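Local coordinates for SusD superfamily protein (Bacteroides fragilis, PDB 3L22) that probably binds glycans at the outer membrane for uptake, as SusD proteins do, and can bind zinc ions, at residues 187-192 with 228-233; 199-204 with 248-253. All coordinates share one frame; numbering follows the deposited sequence.

Contact 1 of 2, residues 187-192 with 228-233; sequences TEVNTY and TGYSLP. With ZN (zinc ion), chain E.
T228 meets the loop 187-192 through water: its carbonyl O accepts from water 1 at 2.8 Å, and the same water reaches T187 O weakly. At G229 the backbone comes close enough to touch directly. V189 CG1 lies 3.5 Å from G229 O; being glycine, with phi at 94°, residue 229 has no CB on the side facing V189, where one would crowd CG2 and the carbonyl O of T228. Y230 follows and supplies the flat surface of the contact. V189 CG2 stands over one face of its ring, 4.0 Å from the centroid and 15° off the normal, a CH-pi contact displaced toward the phenol end, with CZ the nearest ring atom. With CG1 anti to the backbone N (chi1 169°), V189 sends one methyl to the glycine carbonyl and the other to the ring. The phenol OH is held by two waters: water 2, 2.5 Å from Y230 OH, and water 3, which lies in the ring plane and also donates to E188 O. Beyond that carbonyl the side chain of E188 runs the other way, extended, and binds zinc through OE2 at 2.1 Å, while T191 OG1 donates to its OE1. D186 joins E188 on the metal. The contact lies near the surface and ties the loop before helix 192-196 to the one after helix 217-225, with Y230 touching both A201 of helix 200-213 and Y327 of helix 327-339.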
# COMPACT_ATOMS: atom_id res chain seq x y z
N THR A 187 -15.46 -12.70 -6.15
CA THR A 187 -16.16 -11.47 -5.84
C THR A 187 -16.80 -11.42 -4.45
O THR A 187 -17.68 -10.62 -4.25
CB THR A 187 -17.29 -11.22 -6.88
OG1 THR A 187 -18.20 -12.30 -6.80
CG2 THR A 187 -16.74 -11.14 -8.33
N GLU A 188 -16.36 -12.24 -3.51
CA GLU A 188 -17.03 -12.36 -2.21
C GLU A 188 -16.69 -11.14 -1.33
O GLU A 188 -15.60 -10.63 -1.40
CB GLU A 188 -16.57 -13.62 -1.48
CG GLU A 188 -17.02 -14.90 -2.14
CD GLU A 188 -16.38 -16.12 -1.50
OE1 GLU A 188 -16.07 -16.12 -0.29
OE2 GLU A 188 -16.25 -17.12 -2.21
N VAL A 189 -17.65 -10.68 -0.56
CA VAL A 189 -17.54 -9.57 0.36
C VAL A 189 -17.71 -10.16 1.74
O VAL A 189 -18.52 -11.04 1.92
CB VAL A 189 -18.67 -8.53 0.14
CG1 VAL A 189 -18.72 -7.49 1.30
CG2 VAL A 189 -18.50 -7.84 -1.24
N ASN A 190 -16.93 -9.70 2.72
CA ASN A 190 -17.05 -10.12 4.12
C ASN A 190 -16.91 -11.65 4.37
O ASN A 190 -17.67 -12.24 5.15
CB ASN A 190 -18.40 -9.63 4.67
CG ASN A 190 -18.42 -9.55 6.19
OD1 ASN A 190 -17.39 -9.33 6.81
ND2 ASN A 190 -19.58 -9.76 6.79
N THR A 191 -15.98 -12.29 3.68
CA THR A 191 -15.57 -13.67 4.02
C THR A 191 -14.05 -13.67 4.11
O THR A 191 -13.39 -12.84 3.47
CB THR A 191 -16.03 -14.68 2.97
OG1 THR A 191 -15.33 -14.42 1.73
CG2 THR A 191 -17.57 -14.59 2.74
N TYR A 192 -13.48 -14.59 4.90
CA TYR A 192 -12.01 -14.75 4.98
C TYR A 192 -11.39 -14.84 3.59
O TYR A 192 -10.42 -14.14 3.27
CB TYR A 192 -11.69 -16.02 5.77
CG TYR A 192 -10.22 -16.36 5.78
CD1 TYR A 192 -9.37 -15.79 6.70
CD2 TYR A 192 -9.69 -17.28 4.88
CE1 TYR A 192 -8.03 -16.10 6.72
CE2 TYR A 192 -8.35 -17.60 4.88
CZ TYR A 192 -7.53 -17.00 5.79
OH TYR A 192 -6.22 -17.31 5.83
N THR A 228 -17.99 -2.92 -6.03
CA THR A 228 -19.36 -2.87 -5.54
C THR A 228 -19.53 -3.88 -4.40
O THR A 228 -18.73 -4.81 -4.24
CB THR A 228 -20.36 -3.23 -6.66
OG1 THR A 228 -20.05 -4.54 -7.12
CG2 THR A 228 -20.29 -2.22 -7.86
N GLY A 229 -20.57 -3.67 -3.61
CA GLY A 229 -20.99 -4.60 -2.57
C GLY A 229 -20.42 -4.32 -1.17
O GLY A 229 -20.77 -5.03 -0.22
N TYR A 230 -19.51 -3.34 -1.06
CA TYR A 230 -18.90 -2.99 0.23
C TYR A 230 -19.66 -1.84 0.88
O TYR A 230 -20.50 -1.20 0.25
CB TYR A 230 -17.42 -2.65 0.09
CG TYR A 230 -16.61 -3.77 -0.51
CD1 TYR A 230 -16.03 -4.75 0.29
CD2 TYR A 230 -16.46 -3.88 -1.89
CE1 TYR A 230 -15.29 -5.78 -0.26
CE2 TYR A 230 -15.70 -4.93 -2.46
CZ TYR A 230 -15.13 -5.85 -1.65
OH TYR A 230 -14.42 -6.89 -2.20
N SER A 231 -19.37 -1.57 2.15
CA SER A 231 -19.98 -0.43 2.82
C SER A 231 -19.04 0.11 3.88
O SER A 231 -17.95 -0.42 4.06
CB SER A 231 -21.33 -0.87 3.40
OG SER A 231 -21.13 -1.95 4.28
N LEU A 232 -19.44 1.22 4.50
CA LEU A 232 -18.71 1.86 5.55
C LEU A 232 -19.48 1.60 6.82
O LEU A 232 -20.48 2.26 7.08
CB LEU A 232 -18.62 3.38 5.33
CG LEU A 232 -17.92 3.92 4.08
CD1 LEU A 232 -17.97 5.45 4.07
CD2 LEU A 232 -16.49 3.37 4.00
N PRO A 233 -19.02 0.63 7.63
CA PRO A 233 -19.66 0.47 8.95
C PRO A 233 -19.51 1.73 9.82
O PRO A 233 -18.55 2.48 9.67
CB PRO A 233 -18.87 -0.69 9.56
CG PRO A 233 -18.27 -1.42 8.37
CD PRO A 233 -17.99 -0.38 7.38
ZN ZN E . -16.45 -17.05 -4.28
O HOH W 1 -17.68 -7.32 -4.70
O HOH W 2 -15.67 -8.26 -3.91
O HOH W 3 -13.54 -8.70 -0.44

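Contact 2 of 2, residues 199-204 with 248-253; sequences TQAAAN and ESIFSL
I250 pushes its CG2 methyl into the first turn of the helix that begins at Q200. The hollow is shallow and made of small groups: A201 CB, 3.8 Å from I250 CG2, forms one wall, A202 CB a looser one, and the floor is the backbone, with A202 N 3.6 Å from the same methyl. I250 CG2 stands anti to its backbone N (chi1 -60° to CG1), which lets this one branch do the touching. T199 OG1 closes the rim of the hollow. Next along the strand, F251 meets the helix chiefly through its CB, 3.9 Å from A202 CB, which also comes obliquely to the base of the ring; the ring itself packs edge-to-face with F122. Short alanine side chains let the strand come close, A202 CA and F251 CA being 5.9 Å apart. One polar link runs alongside the methyls: water 4 donates to I250 O at 2.7 Å and sits 2.8 Å from T199 OG1, so a buried carbonyl and a buried hydroxyl share it. T199 is the N-cap of the helix, and the same OG1 makes the capping bond, accepting from A202 N at 3.1 Å with an N-H...O angle of 158°. On the strand side, I250 and F251 both face F325 of the antiparallel strand 322-326. The arrangement is a threonine-capped helix start packed against a classic beta bulge, within the helix-rich fold of a SusD family protein.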
# COMPACT_ATOMS: atom_id res chain seq x y z
N THR A 199 -9.67 -10.46 -5.13
CA THR A 199 -10.94 -10.41 -5.81
C THR A 199 -10.86 -9.46 -7.00
O THR A 199 -9.87 -8.74 -7.17
CB THR A 199 -12.02 -9.88 -4.86
OG1 THR A 199 -11.58 -8.63 -4.28
CG2 THR A 199 -12.35 -10.93 -3.77
N GLN A 200 -11.91 -9.44 -7.81
CA GLN A 200 -12.03 -8.44 -8.85
C GLN A 200 -11.93 -7.05 -8.25
O GLN A 200 -11.21 -6.19 -8.79
CB GLN A 200 -13.34 -8.62 -9.63
CG GLN A 200 -13.34 -9.95 -10.39
CD GLN A 200 -14.51 -10.09 -11.33
OE1 GLN A 200 -15.01 -9.08 -11.86
NE2 GLN A 200 -14.99 -11.34 -11.51
N ALA A 201 -12.60 -6.81 -7.11
CA ALA A 201 -12.47 -5.51 -6.40
C ALA A 201 -11.04 -5.15 -6.03
O ALA A 201 -10.64 -4.00 -6.19
CB ALA A 201 -13.35 -5.51 -5.13
N ALA A 202 -10.27 -6.10 -5.54
CA ALA A 202 -8.86 -5.84 -5.22
C ALA A 202 -8.03 -5.45 -6.46
O ALA A 202 -7.22 -4.52 -6.43
CB ALA A 202 -8.25 -7.08 -4.55
N ALA A 203 -8.21 -6.20 -7.54
CA ALA A 203 -7.53 -5.94 -8.79
C ALA A 203 -7.89 -4.53 -9.31
O ALA A 203 -7.03 -3.79 -9.78
CB ALA A 203 -7.89 -7.01 -9.81
N ASN A 204 -9.17 -4.18 -9.23
CA ASN A 204 -9.64 -2.87 -9.66
C ASN A 204 -9.14 -1.73 -8.78
O ASN A 204 -8.87 -0.63 -9.28
CB ASN A 204 -11.17 -2.87 -9.76
CG ASN A 204 -11.67 -3.56 -11.03
OD1 ASN A 204 -11.13 -3.33 -12.09
ND2 ASN A 204 -12.74 -4.38 -10.92
N GLU A 248 -16.31 -3.46 5.05
CA GLU A 248 -15.46 -2.46 4.40
C GLU A 248 -14.20 -3.05 3.75
O GLU A 248 -13.59 -2.40 2.89
CB GLU A 248 -15.07 -1.38 5.40
CG GLU A 248 -14.61 -0.11 4.78
CD GLU A 248 -14.07 0.93 5.76
OE1 GLU A 248 -14.40 0.87 6.96
OE2 GLU A 248 -13.30 1.82 5.28
N SER A 249 -13.82 -4.27 4.13
CA SER A 249 -12.51 -4.81 3.83
C SER A 249 -12.48 -5.40 2.44
O SER A 249 -13.24 -6.31 2.15
CB SER A 249 -12.15 -5.89 4.85
OG SER A 249 -12.24 -5.39 6.17
N ILE A 250 -11.60 -4.89 1.59
CA ILE A 250 -11.48 -5.42 0.24
C ILE A 250 -10.36 -6.43 0.19
O ILE A 250 -10.55 -7.57 -0.23
CB ILE A 250 -11.27 -4.29 -0.80
CG1 ILE A 250 -12.47 -3.32 -0.78
CG2 ILE A 250 -11.05 -4.92 -2.19
CD1 ILE A 250 -12.25 -1.95 -1.41
N PHE A 251 -9.16 -6.02 0.59
CA PHE A 251 -8.00 -6.93 0.56
C PHE A 251 -7.06 -6.62 1.72
O PHE A 251 -6.71 -5.44 1.94
CB PHE A 251 -7.25 -6.81 -0.79
CG PHE A 251 -6.06 -7.72 -0.90
CD1 PHE A 251 -6.23 -9.10 -0.97
CD2 PHE A 251 -4.76 -7.20 -0.93
CE1 PHE A 251 -5.13 -9.96 -1.00
CE2 PHE A 251 -3.64 -8.05 -1.00
CZ PHE A 251 -3.83 -9.42 -1.02
N SER A 252 -6.65 -7.67 2.44
CA SER A 252 -5.76 -7.59 3.59
C SER A 252 -4.84 -8.78 3.63
O SER A 252 -5.09 -9.82 2.98
CB SER A 252 -6.55 -7.61 4.92
OG SER A 252 -7.50 -6.58 5.00
N LEU A 253 -3.77 -8.62 4.39
CA LEU A 253 -2.80 -9.71 4.63
C LEU A 253 -3.08 -10.26 6.03
O LEU A 253 -2.91 -9.52 7.03
CB LEU A 253 -1.36 -9.21 4.53
CG LEU A 253 -1.05 -8.27 3.36
CD1 LEU A 253 0.46 -7.83 3.41
CD2 LEU A 253 -1.38 -8.98 2.08
O HOH W 4 -9.62 -9.11 -2.27

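In the fold
Contacts 1 and 2 lie on the same side of the chain's centre, their own centres about 9 Å apart, and their segments alternate along the sequence. Y230 of contact 1 joins them most directly: its OH is 3.4 Å from A201 CB, and its CE1 is 3.2 Å from S249 O. A second meeting lies at T187 CG2, 3.6 Å from Q200 NE2. Contact 1 holds one zinc ligand itself, whereas contact 2 is deeper, with the T199 side chain about 7 Å from a bound zinc. The backbone of Q200 is hydrogen-bonded to D186, the other protein ligand of the E188 zinc, which connects the helix start to that metal site.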